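PDB 2I6X: hydrolase, haloacid dehalogenase-like family from Porphyromonas gingivalis, which probably works as a hydrolase of the haloacid dehalogenase superfamily, although its natural substrate is not established. Local coordinates for residues Ile8-Gly13 and Tyr105-Leu110; Val15-Asn20 and Gly85-Ile90; Asp81-Phe86 and Asn114-Asp119; Leu110-Pro115 and Lys148-Glu153. One frame throughout, in Å; residues are numbered along the deposited sequence.

Overall arrangement
Contact 1 joins strands 7-10 and 106-111 in the middle of the five-stranded parallel sheet, and contact 4 continues from the end of strand 106-111 to the loop before helix 153-163; their centres are about 13 Å apart and they share Leu-110. Contact 2 pairs strands 17-19 and 87-90, between which helices 21-30 to 76-83 form a helical insert, consistent with a C1-type cap. Contact 3, its centre about 11 Å from that of contact 2, sets the last of those helices against helix 115-121, which follows strand 106-111. Contact 2 closes before contact 4 opens along the chain. Together they tie the sheet, the antiparallel strand pair and the helical insert around the strand ends near Asp-11 and Lys-150.

Contact 1: Ile8-Gly13 and Tyr105-Leu110; sequences IVFDLG and YRLFLL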
# COMPACT_ATOMS: atom_id res chain seq x y z
N ILE A 8 6.67 -12.05 -7.35
CA ILE A 8 7.08 -10.70 -7.04
C ILE A 8 5.92 -10.07 -6.29
O ILE A 8 4.78 -10.17 -6.72
CB ILE A 8 7.41 -9.86 -8.32
CG1 ILE A 8 8.42 -10.57 -9.23
CG2 ILE A 8 7.93 -8.47 -7.95
CD1 ILE A 8 8.24 -10.20 -10.67
N VAL A 9 6.24 -9.40 -5.18
CA VAL A 9 5.26 -8.76 -4.30
C VAL A 9 5.60 -7.28 -4.27
O VAL A 9 6.75 -6.92 -4.05
CB VAL A 9 5.34 -9.32 -2.84
CG1 VAL A 9 4.36 -8.56 -1.91
CG2 VAL A 9 5.06 -10.81 -2.81
N PHE A 10 4.60 -6.43 -4.48
CA PHE A 10 4.79 -4.99 -4.51
C PHE A 10 4.03 -4.35 -3.38
O PHE A 10 2.92 -4.78 -3.05
CB PHE A 10 4.22 -4.43 -5.82
CG PHE A 10 4.91 -4.91 -7.05
CD1 PHE A 10 5.91 -4.14 -7.65
CD2 PHE A 10 4.56 -6.12 -7.63
CE1 PHE A 10 6.56 -4.58 -8.80
CE2 PHE A 10 5.21 -6.57 -8.76
CZ PHE A 10 6.21 -5.79 -9.35
N ASP A 11 4.59 -3.29 -2.80
CA ASP A 11 3.73 -2.35 -2.03
C ASP A 11 3.01 -1.43 -3.03
O ASP A 11 3.38 -1.36 -4.20
CB ASP A 11 4.59 -1.54 -1.06
CG ASP A 11 3.79 -0.79 -0.01
OD1 ASP A 11 2.56 -1.00 0.17
OD2 ASP A 11 4.43 0.05 0.66
N LEU A 12 1.99 -0.72 -2.57
CA LEU A 12 1.25 0.21 -3.38
C LEU A 12 1.84 1.61 -3.18
O LEU A 12 2.53 2.14 -4.07
CB LEU A 12 -0.23 0.18 -3.01
CG LEU A 12 -1.19 1.03 -3.86
CD1 LEU A 12 -1.13 0.69 -5.36
CD2 LEU A 12 -2.61 0.88 -3.32
N GLY A 13 1.58 2.20 -2.01
CA GLY A 13 2.12 3.50 -1.65
C GLY A 13 3.64 3.45 -1.67
O GLY A 13 4.25 2.49 -1.13
N TYR A 105 5.49 -14.51 -14.16
CA TYR A 105 5.62 -14.45 -12.71
C TYR A 105 4.24 -14.45 -12.11
O TYR A 105 3.25 -14.01 -12.75
CB TYR A 105 6.35 -13.17 -12.24
CG TYR A 105 7.76 -13.10 -12.75
CD1 TYR A 105 8.79 -13.77 -12.08
CD2 TYR A 105 8.07 -12.38 -13.91
CE1 TYR A 105 10.09 -13.74 -12.55
CE2 TYR A 105 9.38 -12.34 -14.41
CZ TYR A 105 10.39 -13.04 -13.73
OH TYR A 105 11.70 -13.01 -14.21
N ARG A 106 4.19 -14.92 -10.87
CA ARG A 106 3.06 -14.69 -10.02
C ARG A 106 3.28 -13.35 -9.30
O ARG A 106 4.35 -13.12 -8.73
CB ARG A 106 2.92 -15.85 -9.05
CG ARG A 106 2.49 -17.12 -9.75
CD ARG A 106 2.26 -18.23 -8.76
NE ARG A 106 1.04 -18.07 -7.98
CZ ARG A 106 0.90 -18.48 -6.72
NH1 ARG A 106 1.92 -19.06 -6.08
NH2 ARG A 106 -0.26 -18.29 -6.08
N LEU A 107 2.27 -12.48 -9.35
CA LEU A 107 2.37 -11.11 -8.89
C LEU A 107 1.39 -10.86 -7.79
O LEU A 107 0.23 -11.25 -7.88
CB LEU A 107 2.08 -10.15 -10.05
CG LEU A 107 2.98 -10.29 -11.27
CD1 LEU A 107 2.56 -9.33 -12.35
CD2 LEU A 107 4.47 -10.11 -10.90
N PHE A 108 1.86 -10.20 -6.74
CA PHE A 108 1.06 -9.94 -5.55
C PHE A 108 1.26 -8.51 -5.08
O PHE A 108 2.30 -7.92 -5.32
CB PHE A 108 1.43 -10.94 -4.47
CG PHE A 108 1.29 -12.37 -4.91
CD1 PHE A 108 0.05 -13.01 -4.86
CD2 PHE A 108 2.39 -13.06 -5.43
CE1 PHE A 108 -0.09 -14.32 -5.31
CE2 PHE A 108 2.26 -14.37 -5.86
CZ PHE A 108 1.02 -15.00 -5.80
N LEU A 109 0.24 -7.96 -4.44
CA LEU A 109 0.36 -6.69 -3.74
C LEU A 109 0.28 -6.93 -2.23
O LEU A 109 -0.62 -7.64 -1.75
CB LEU A 109 -0.71 -5.70 -4.20
CG LEU A 109 -0.57 -4.24 -3.72
CD1 LEU A 109 0.34 -3.42 -4.64
CD2 LEU A 109 -1.96 -3.56 -3.57
N LEU A 110 1.22 -6.38 -1.47
CA LEU A 110 1.10 -6.42 -0.02
C LEU A 110 1.21 -4.97 0.47
O LEU A 110 2.27 -4.36 0.45
CB LEU A 110 2.13 -7.34 0.66
CG LEU A 110 2.12 -7.32 2.19
CD1 LEU A 110 0.80 -7.85 2.68
CD2 LEU A 110 3.31 -8.09 2.86
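Phe-10 O accepts Leu-110 N at 2.8 Å, the shortest of four backbone bonds between the parallel strands 8-10 and 106-110. The same oxygen is approached by Leu-109 CA at 3.3 Å, a softer CA-H...O contact. The other three bonds run from Ile-8 N to Arg-106 O, Phe-108 N to Ile-8 O and Phe-10 N to Phe-108 O.

On the sheet face of Ile-8, Leu-107, Phe-10 and Leu-109, Ile-8 CD1 lies over one face of the Tyr-105 ring, 3.9 Å from its centroid, as a CH-pi contact. Ile-8 holds CG1 beside its backbone N (chi1 -53°), which brings CD1 to the ring and also within 3.8 Å of Leu-107 CD2. Phe-10 turns a ring edge to Phe-108 O. On the other face, Val-9 CG1 meets Leu-110 CB at 3.6 Å. Helix 92-101 packs on the Ile-8 face, helix 153-163 on Phe-108 and Leu-110.

Past the strand comes Asp-11, in a sequence that fits the first HAD motif. The strands' facing N-H and C=O groups thus satisfy one another while aliphatic and aromatic groups fill both faces, giving an apolar core at whose C-terminal end the buried Asp-11 carboxylate is held.

Contact 2: Val15-Asn20 and Gly85-Ile90; sequences VLIHLN and GFLEEI
A two-stranded antiparallel pair, probably the flap of the HAD fold, is built here from strands 17-19 and 87-90, with a classic beta bulge in its middle. Glu-88 and Glu-89 both stand against His-18, and the register shifts by one residue there. His-18 O is the acceptor for both: Glu-88 N donates to it at 2.9 Å, and Glu-89 N at 3.2 Å. In return, His-18 N donates to Glu-89 O. Asn-20 N reaches Phe-86 O at 2.7 Å and adds one more backbone bond just past the strands.

One face is apolar. Ile-17 CG2 touches both Leu-87 CB at 3.8 Å and Ile-90 CG1 at 4.0 Å. With chi1 at -52°, CG1 lies beside the backbone N and CG2 anti to it, which brings CG2 to the facing strand. Leu-19 and Leu-87 lie side by side with their tips pointing the same way, CD2 to CD2 at 4.2 Å, and Leu-19 CB comes up to the edge of the Phe-86 ring. Toward the solvent, Asn-20 CB rests on Glu-88 CB at 3.8 Å.

Asn-20 also sits at the N-cap of helix 21-30, its OD1 bonding weakly to Glu-23 N, while Phe-86 packs on that helix. Two strands following the first core strand, with a helical insert between them, are characteristic of the flap of HAD proteins that carry a C1-type cap.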
# COMPACT_ATOMS: atom_id res chain seq x y z
N VAL A 15 5.97 2.64 -3.74
CA VAL A 15 6.42 1.84 -4.87
C VAL A 15 5.68 2.12 -6.22
O VAL A 15 6.30 2.38 -7.25
CB VAL A 15 6.34 0.31 -4.44
CG1 VAL A 15 6.71 -0.62 -5.58
CG2 VAL A 15 7.23 0.10 -3.25
N LEU A 16 4.34 2.08 -6.19
CA LEU A 16 3.54 2.23 -7.40
C LEU A 16 2.86 3.60 -7.46
O LEU A 16 2.61 4.15 -8.54
CB LEU A 16 2.51 1.11 -7.49
CG LEU A 16 3.01 -0.34 -7.59
CD1 LEU A 16 1.88 -1.38 -7.38
CD2 LEU A 16 3.68 -0.55 -8.94
N ILE A 17 2.53 4.16 -6.29
CA ILE A 17 1.96 5.49 -6.24
C ILE A 17 2.91 6.33 -5.42
O ILE A 17 3.16 6.03 -4.24
CB ILE A 17 0.55 5.52 -5.54
CG1 ILE A 17 -0.41 4.50 -6.15
CG2 ILE A 17 -0.04 6.98 -5.52
CD1 ILE A 17 -1.75 4.45 -5.43
N HIS A 18 3.49 7.36 -6.05
CA HIS A 18 4.34 8.34 -5.37
C HIS A 18 3.47 9.09 -4.38
O HIS A 18 2.35 9.52 -4.72
CB HIS A 18 4.98 9.31 -6.39
CG HIS A 18 5.82 10.40 -5.78
ND1 HIS A 18 6.21 11.52 -6.48
CD2 HIS A 18 6.35 10.54 -4.54
CE1 HIS A 18 6.95 12.30 -5.71
NE2 HIS A 18 7.04 11.73 -4.52
N LEU A 19 3.99 9.26 -3.17
CA LEU A 19 3.23 9.88 -2.08
C LEU A 19 3.68 11.29 -1.73
O LEU A 19 4.83 11.66 -1.94
CB LEU A 19 3.35 9.00 -0.83
CG LEU A 19 2.81 7.56 -0.91
CD1 LEU A 19 3.06 6.80 0.41
CD2 LEU A 19 1.31 7.53 -1.25
N ASN A 20 2.75 12.06 -1.18
CA ASN A 20 3.01 13.43 -0.75
C ASN A 20 2.27 13.65 0.56
O ASN A 20 1.10 14.06 0.56
CB ASN A 20 2.51 14.42 -1.84
CG ASN A 20 2.75 15.91 -1.49
OD1 ASN A 20 3.26 16.26 -0.42
ND2 ASN A 20 2.37 16.79 -2.42
N GLY A 85 -5.05 13.33 -0.79
CA GLY A 85 -3.97 14.30 -0.95
C GLY A 85 -2.60 13.65 -0.93
O GLY A 85 -1.65 14.21 -1.47
N PHE A 86 -2.50 12.49 -0.27
CA PHE A 86 -1.31 11.65 -0.27
C PHE A 86 -0.86 11.20 -1.67
O PHE A 86 0.34 11.03 -1.89
CB PHE A 86 -1.56 10.38 0.56
CG PHE A 86 -0.93 10.39 1.93
CD1 PHE A 86 0.43 10.16 2.08
CD2 PHE A 86 -1.71 10.61 3.07
CE1 PHE A 86 1.02 10.12 3.37
CE2 PHE A 86 -1.13 10.60 4.37
CZ PHE A 86 0.23 10.36 4.51
N LEU A 87 -1.82 11.01 -2.59
CA LEU A 87 -1.51 10.32 -3.85
C LEU A 87 -1.06 11.30 -4.94
O LEU A 87 -1.88 11.86 -5.66
CB LEU A 87 -2.67 9.43 -4.32
CG LEU A 87 -3.50 8.52 -3.39
CD1 LEU A 87 -4.20 7.46 -4.24
CD2 LEU A 87 -2.72 7.83 -2.24
N GLU A 88 0.26 11.49 -5.04
CA GLU A 88 0.83 12.51 -5.90
C GLU A 88 0.99 12.05 -7.34
O GLU A 88 0.81 12.84 -8.26
CB GLU A 88 2.16 13.01 -5.30
CG GLU A 88 2.67 14.37 -5.84
CD GLU A 88 3.75 14.18 -6.89
OE1 GLU A 88 4.02 15.13 -7.68
OE2 GLU A 88 4.33 13.07 -6.94
N GLU A 89 1.33 10.77 -7.54
CA GLU A 89 1.31 10.18 -8.87
C GLU A 89 1.03 8.68 -8.88
O GLU A 89 1.77 7.90 -8.27
CB GLU A 89 2.60 10.43 -9.66
CG GLU A 89 2.56 9.65 -10.99
CD GLU A 89 3.71 9.92 -11.96
OE1 GLU A 89 4.88 9.93 -11.52
OE2 GLU A 89 3.42 10.06 -13.18
N ILE A 90 -0.01 8.29 -9.60
CA ILE A 90 -0.27 6.90 -9.88
C ILE A 90 0.52 6.54 -11.15
O ILE A 90 0.16 6.96 -12.27
CB ILE A 90 -1.78 6.65 -9.98
CG1 ILE A 90 -2.46 7.10 -8.66
CG2 ILE A 90 -2.07 5.20 -10.32
CD1 ILE A 90 -3.97 7.36 -8.70

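Contact 3: Asp81-Phe86 and Asn114-Asp119; sequences DALLGF and NPYVLD
Leu-83 and Tyr-116 carry this small apolar contact, the two side chains crossing at about a right angle. Leu-83 sends its CD2 branch obliquely to the ring, 3.6 Å from Tyr-116 CD2 and 3.8 Å from Tyr-116 CE2. Its torsions are unusual: chi1 is -114° and chi2 -8°, well away from the staggered values, so the side chain appears strained as modelled. Leu-84 is also off-staggered at its first torsion, and its CD1 touches Val-117 CG2 loosely at 4.4 Å.

Asn-114 is the other conformational landmark. Its CG is wedged between the backbone N and the carbonyl carbon (chi1 57°), a turn that folds the amide back over the start of helix 115-121. There OD1 accepts Val-117 N at 3.0 Å in a nearly straight bond, the donor standing above the carbonyl plane. This N-cap also leaves OD1 in the plane of the Tyr-116 ring, at its edge. The amide's other end, ND2, passes Leu-83 CG at 4.1 Å as the two side chains run antiparallel to one another. No hydrogen bond crosses between the segments.

The Tyr-116 ring meets Tyr-76, and its hydroxyl makes a weak bond to Glu-59. Leu-83 also packs on Phe-28 of helix 21-30, and Leu-52 of helix 48-54 touches Asn-114 and Tyr-116. The end of helix 76-83, in what is probably the cap, thus leans on the first turn of helix 115-121, which follows core strand 106-111.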
# COMPACT_ATOMS: atom_id res chain seq x y z
N ASP A 81 -11.27 12.86 0.59
CA ASP A 81 -10.57 13.94 -0.09
C ASP A 81 -9.21 14.33 0.54
O ASP A 81 -8.24 14.61 -0.18
CB ASP A 81 -11.49 15.16 -0.15
CG ASP A 81 -10.81 16.37 -0.74
OD1 ASP A 81 -10.70 16.46 -1.97
OD2 ASP A 81 -10.38 17.24 0.05
N ALA A 82 -9.15 14.37 1.87
CA ALA A 82 -7.89 14.65 2.57
C ALA A 82 -6.89 13.50 2.45
O ALA A 82 -5.70 13.74 2.21
CB ALA A 82 -8.16 14.99 4.03
N LEU A 83 -7.34 12.27 2.64
CA LEU A 83 -6.45 11.13 2.49
C LEU A 83 -5.92 11.05 1.06
O LEU A 83 -4.74 10.78 0.83
CB LEU A 83 -7.15 9.84 2.91
CG LEU A 83 -6.68 9.03 4.14
CD1 LEU A 83 -5.37 9.46 4.85
CD2 LEU A 83 -7.82 8.84 5.12
N LEU A 84 -6.77 11.32 0.08
CA LEU A 84 -6.29 11.25 -1.29
C LEU A 84 -5.26 12.34 -1.67
O LEU A 84 -4.67 12.26 -2.74
CB LEU A 84 -7.46 11.19 -2.27
CG LEU A 84 -7.66 9.75 -2.72
CD1 LEU A 84 -8.26 8.81 -1.65
CD2 LEU A 84 -8.59 9.88 -3.86
N GLY A 85 -5.05 13.33 -0.79
CA GLY A 85 -3.97 14.30 -0.95
C GLY A 85 -2.60 13.65 -0.93
O GLY A 85 -1.65 14.21 -1.47
N PHE A 86 -2.50 12.49 -0.27
CA PHE A 86 -1.31 11.65 -0.27
C PHE A 86 -0.86 11.20 -1.67
O PHE A 86 0.34 11.03 -1.89
CB PHE A 86 -1.56 10.38 0.56
CG PHE A 86 -0.93 10.39 1.93
CD1 PHE A 86 0.43 10.16 2.08
CD2 PHE A 86 -1.71 10.61 3.07
CE1 PHE A 86 1.02 10.12 3.37
CE2 PHE A 86 -1.13 10.60 4.37
CZ PHE A 86 0.23 10.36 4.51
N ASN A 114 -6.00 1.88 3.45
CA ASN A 114 -7.23 2.14 4.14
C ASN A 114 -8.36 1.94 3.13
O ASN A 114 -8.09 1.85 1.95
CB ASN A 114 -7.17 3.55 4.69
CG ASN A 114 -6.93 4.56 3.62
OD1 ASN A 114 -7.84 4.89 2.83
ND2 ASN A 114 -5.71 5.07 3.56
N PRO A 115 -9.62 1.81 3.60
CA PRO A 115 -10.79 1.66 2.71
C PRO A 115 -10.99 2.73 1.62
O PRO A 115 -11.56 2.42 0.58
CB PRO A 115 -11.98 1.71 3.67
CG PRO A 115 -11.43 1.33 4.94
CD PRO A 115 -10.01 1.75 5.01
N TYR A 116 -10.57 3.98 1.89
CA TYR A 116 -10.71 5.09 0.95
C TYR A 116 -9.85 4.86 -0.28
O TYR A 116 -10.33 4.94 -1.41
CB TYR A 116 -10.32 6.43 1.58
CG TYR A 116 -11.04 6.78 2.87
CD1 TYR A 116 -12.35 7.28 2.85
CD2 TYR A 116 -10.42 6.59 4.11
CE1 TYR A 116 -13.00 7.58 4.04
CE2 TYR A 116 -11.07 6.90 5.29
CZ TYR A 116 -12.35 7.40 5.25
OH TYR A 116 -12.98 7.70 6.43
N VAL A 117 -8.57 4.55 -0.06
CA VAL A 117 -7.66 4.32 -1.17
C VAL A 117 -8.14 3.10 -1.97
O VAL A 117 -8.12 3.09 -3.19
CB VAL A 117 -6.18 4.19 -0.69
CG1 VAL A 117 -5.25 3.76 -1.83
CG2 VAL A 117 -5.72 5.52 -0.13
N LEU A 118 -8.61 2.09 -1.25
CA LEU A 118 -9.16 0.91 -1.87
C LEU A 118 -10.42 1.19 -2.69
O LEU A 118 -10.57 0.62 -3.77
CB LEU A 118 -9.43 -0.17 -0.82
CG LEU A 118 -8.22 -0.99 -0.40
CD1 LEU A 118 -8.69 -2.10 0.55
CD2 LEU A 118 -7.49 -1.57 -1.64
N ASP A 119 -11.30 2.06 -2.19
CA ASP A 119 -12.42 2.52 -2.99
C ASP A 119 -11.92 3.15 -4.31
O ASP A 119 -12.48 2.89 -5.38
CB ASP A 119 -13.34 3.47 -2.19
CG ASP A 119 -14.19 2.74 -1.09
OD1 ASP A 119 -14.15 1.48 -0.98
OD2 ASP A 119 -14.89 3.43 -0.30

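Contact 4: Leu110-Pro115 and Lys148-Glu153; sequences LSNTNP and KYKPNE
The flat amide of Asn-112 is paired by its edge with the backbone of Lys-150. OD1 accepts Lys-150 N at 3.0 Å, the donor lying in the carbonyl plane on a lone pair. ND2 donates to Lys-150 O, also at 3.0 Å, and that oxygen lies almost exactly in the amide plane. Two bonds to the N and O of one residue fix the amide's rotation and are consistent with its modelled orientation. Tyr-149 CB passes OD1 of Asn-112 at 3.7 Å; the Tyr-149 ring itself points elsewhere and carries Asn-152 ND2 over one face.

From this backbone grip the Lys-150 side chain runs back along strand 106-111. Its CD lies against Leu-110 CD2 at 3.8 Å, the two side chains passing head to tail. A bend at the third torsion (chi3 -75°) then turns the amino group to Leu-110 O, which it meets at 2.9 Å from above the carbonyl plane. A water accepts from both Lys-150 NZ and Asn-112 N, the latter at 2.7 Å. NZ also forms a salt bridge with Asp-174 and a long, weak ion pair with Asp-11, a cluster consistent with the lysine and aspartates found at the active site of HAD-family enzymes.

Pro-151, joined by a cis peptide, packs on helix 177-185, as does Lys-150. Asn-112 touches Glu-53 of helix 48-54, and Leu-110 and Lys-150 both rest on Ile-155 of helix 153-163. The loop ahead of helix 153-163 is thereby fastened to the C-terminal end of strand 106-111, just before helix 115-121 begins.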
# COMPACT_ATOMS: atom_id res chain seq x y z
N LEU A 110 1.22 -6.38 -1.47
CA LEU A 110 1.10 -6.42 -0.02
C LEU A 110 1.21 -4.97 0.47
O LEU A 110 2.27 -4.36 0.45
CB LEU A 110 2.13 -7.34 0.66
CG LEU A 110 2.12 -7.32 2.19
CD1 LEU A 110 0.80 -7.85 2.68
CD2 LEU A 110 3.31 -8.09 2.86
N SER A 111 0.08 -4.47 0.97
CA SER A 111 -0.05 -3.06 1.20
C SER A 111 -0.73 -2.72 2.52
O SER A 111 -1.77 -3.28 2.85
CB SER A 111 -0.81 -2.45 0.02
OG SER A 111 -1.20 -1.14 0.31
N ASN A 112 -0.12 -1.80 3.28
CA ASN A 112 -0.85 -1.11 4.36
C ASN A 112 -1.65 0.01 3.74
O ASN A 112 -1.09 0.95 3.18
CB ASN A 112 0.06 -0.53 5.44
CG ASN A 112 0.58 -1.57 6.38
OD1 ASN A 112 0.21 -2.74 6.33
ND2 ASN A 112 1.48 -1.15 7.25
N THR A 113 -2.97 -0.08 3.87
CA THR A 113 -3.83 0.85 3.18
C THR A 113 -5.17 0.95 3.90
O THR A 113 -5.45 0.20 4.83
CB THR A 113 -3.96 0.44 1.67
OG1 THR A 113 -4.42 1.56 0.90
CG2 THR A 113 -4.89 -0.76 1.46
N ASN A 114 -6.00 1.88 3.45
CA ASN A 114 -7.23 2.14 4.14
C ASN A 114 -8.36 1.94 3.13
O ASN A 114 -8.09 1.85 1.95
CB ASN A 114 -7.17 3.55 4.69
CG ASN A 114 -6.93 4.56 3.62
OD1 ASN A 114 -7.84 4.89 2.83
ND2 ASN A 114 -5.71 5.07 3.56
N PRO A 115 -9.62 1.81 3.60
CA PRO A 115 -10.79 1.66 2.71
C PRO A 115 -10.99 2.73 1.62
O PRO A 115 -11.56 2.42 0.58
CB PRO A 115 -11.98 1.71 3.67
CG PRO A 115 -11.43 1.33 4.94
CD PRO A 115 -10.01 1.75 5.01
N LYS A 148 -4.64 -7.16 9.77
CA LYS A 148 -3.22 -7.24 10.14
C LYS A 148 -2.46 -6.17 9.36
O LYS A 148 -2.99 -5.61 8.40
CB LYS A 148 -2.60 -8.62 9.83
CG LYS A 148 -3.37 -9.85 10.29
CD LYS A 148 -2.71 -11.10 9.77
CE LYS A 148 -3.06 -12.31 10.63
NZ LYS A 148 -4.28 -13.05 10.23
N TYR A 149 -1.23 -5.89 9.77
CA TYR A 149 -0.49 -4.78 9.17
C TYR A 149 0.97 -5.05 9.24
O TYR A 149 1.45 -5.62 10.19
CB TYR A 149 -0.83 -3.41 9.83
CG TYR A 149 -0.65 -3.38 11.34
CD1 TYR A 149 -1.66 -3.89 12.21
CD2 TYR A 149 0.51 -2.87 11.92
CE1 TYR A 149 -1.51 -3.88 13.60
CE2 TYR A 149 0.68 -2.87 13.33
CZ TYR A 149 -0.34 -3.37 14.15
OH TYR A 149 -0.20 -3.37 15.54
N LYS A 150 1.68 -4.63 8.21
CA LYS A 150 3.13 -4.59 8.23
C LYS A 150 3.55 -3.55 9.27
O LYS A 150 2.86 -2.56 9.45
CB LYS A 150 3.64 -4.18 6.86
CG LYS A 150 3.28 -5.14 5.77
CD LYS A 150 3.87 -4.70 4.41
CE LYS A 150 3.08 -3.54 3.85
NZ LYS A 150 3.69 -3.04 2.61
N PRO A 151 4.70 -3.76 9.92
CA PRO A 151 5.67 -4.84 9.64
C PRO A 151 5.53 -6.14 10.44
O PRO A 151 6.49 -6.89 10.54
CB PRO A 151 7.02 -4.16 9.96
CG PRO A 151 6.67 -3.13 11.05
CD PRO A 151 5.17 -2.87 10.99
N ASN A 152 4.37 -6.43 10.99
CA ASN A 152 4.20 -7.68 11.73
C ASN A 152 4.36 -8.84 10.78
O ASN A 152 3.97 -8.75 9.61
CB ASN A 152 2.83 -7.75 12.39
CG ASN A 152 2.63 -6.66 13.42
OD1 ASN A 152 3.54 -6.35 14.17
ND2 ASN A 152 1.42 -6.08 13.46
N GLU A 153 4.92 -9.93 11.30
CA GLU A 153 5.07 -11.18 10.55
C GLU A 153 3.74 -11.83 10.21
O GLU A 153 3.62 -12.44 9.15
CB GLU A 153 5.98 -12.17 11.32
CG GLU A 153 7.42 -11.73 11.33
CD GLU A 153 8.35 -12.63 12.09
OE1 GLU A 153 7.96 -13.74 12.51
OE2 GLU A 153 9.53 -12.22 12.24
O HOH W 1 2.30 -0.56 2.93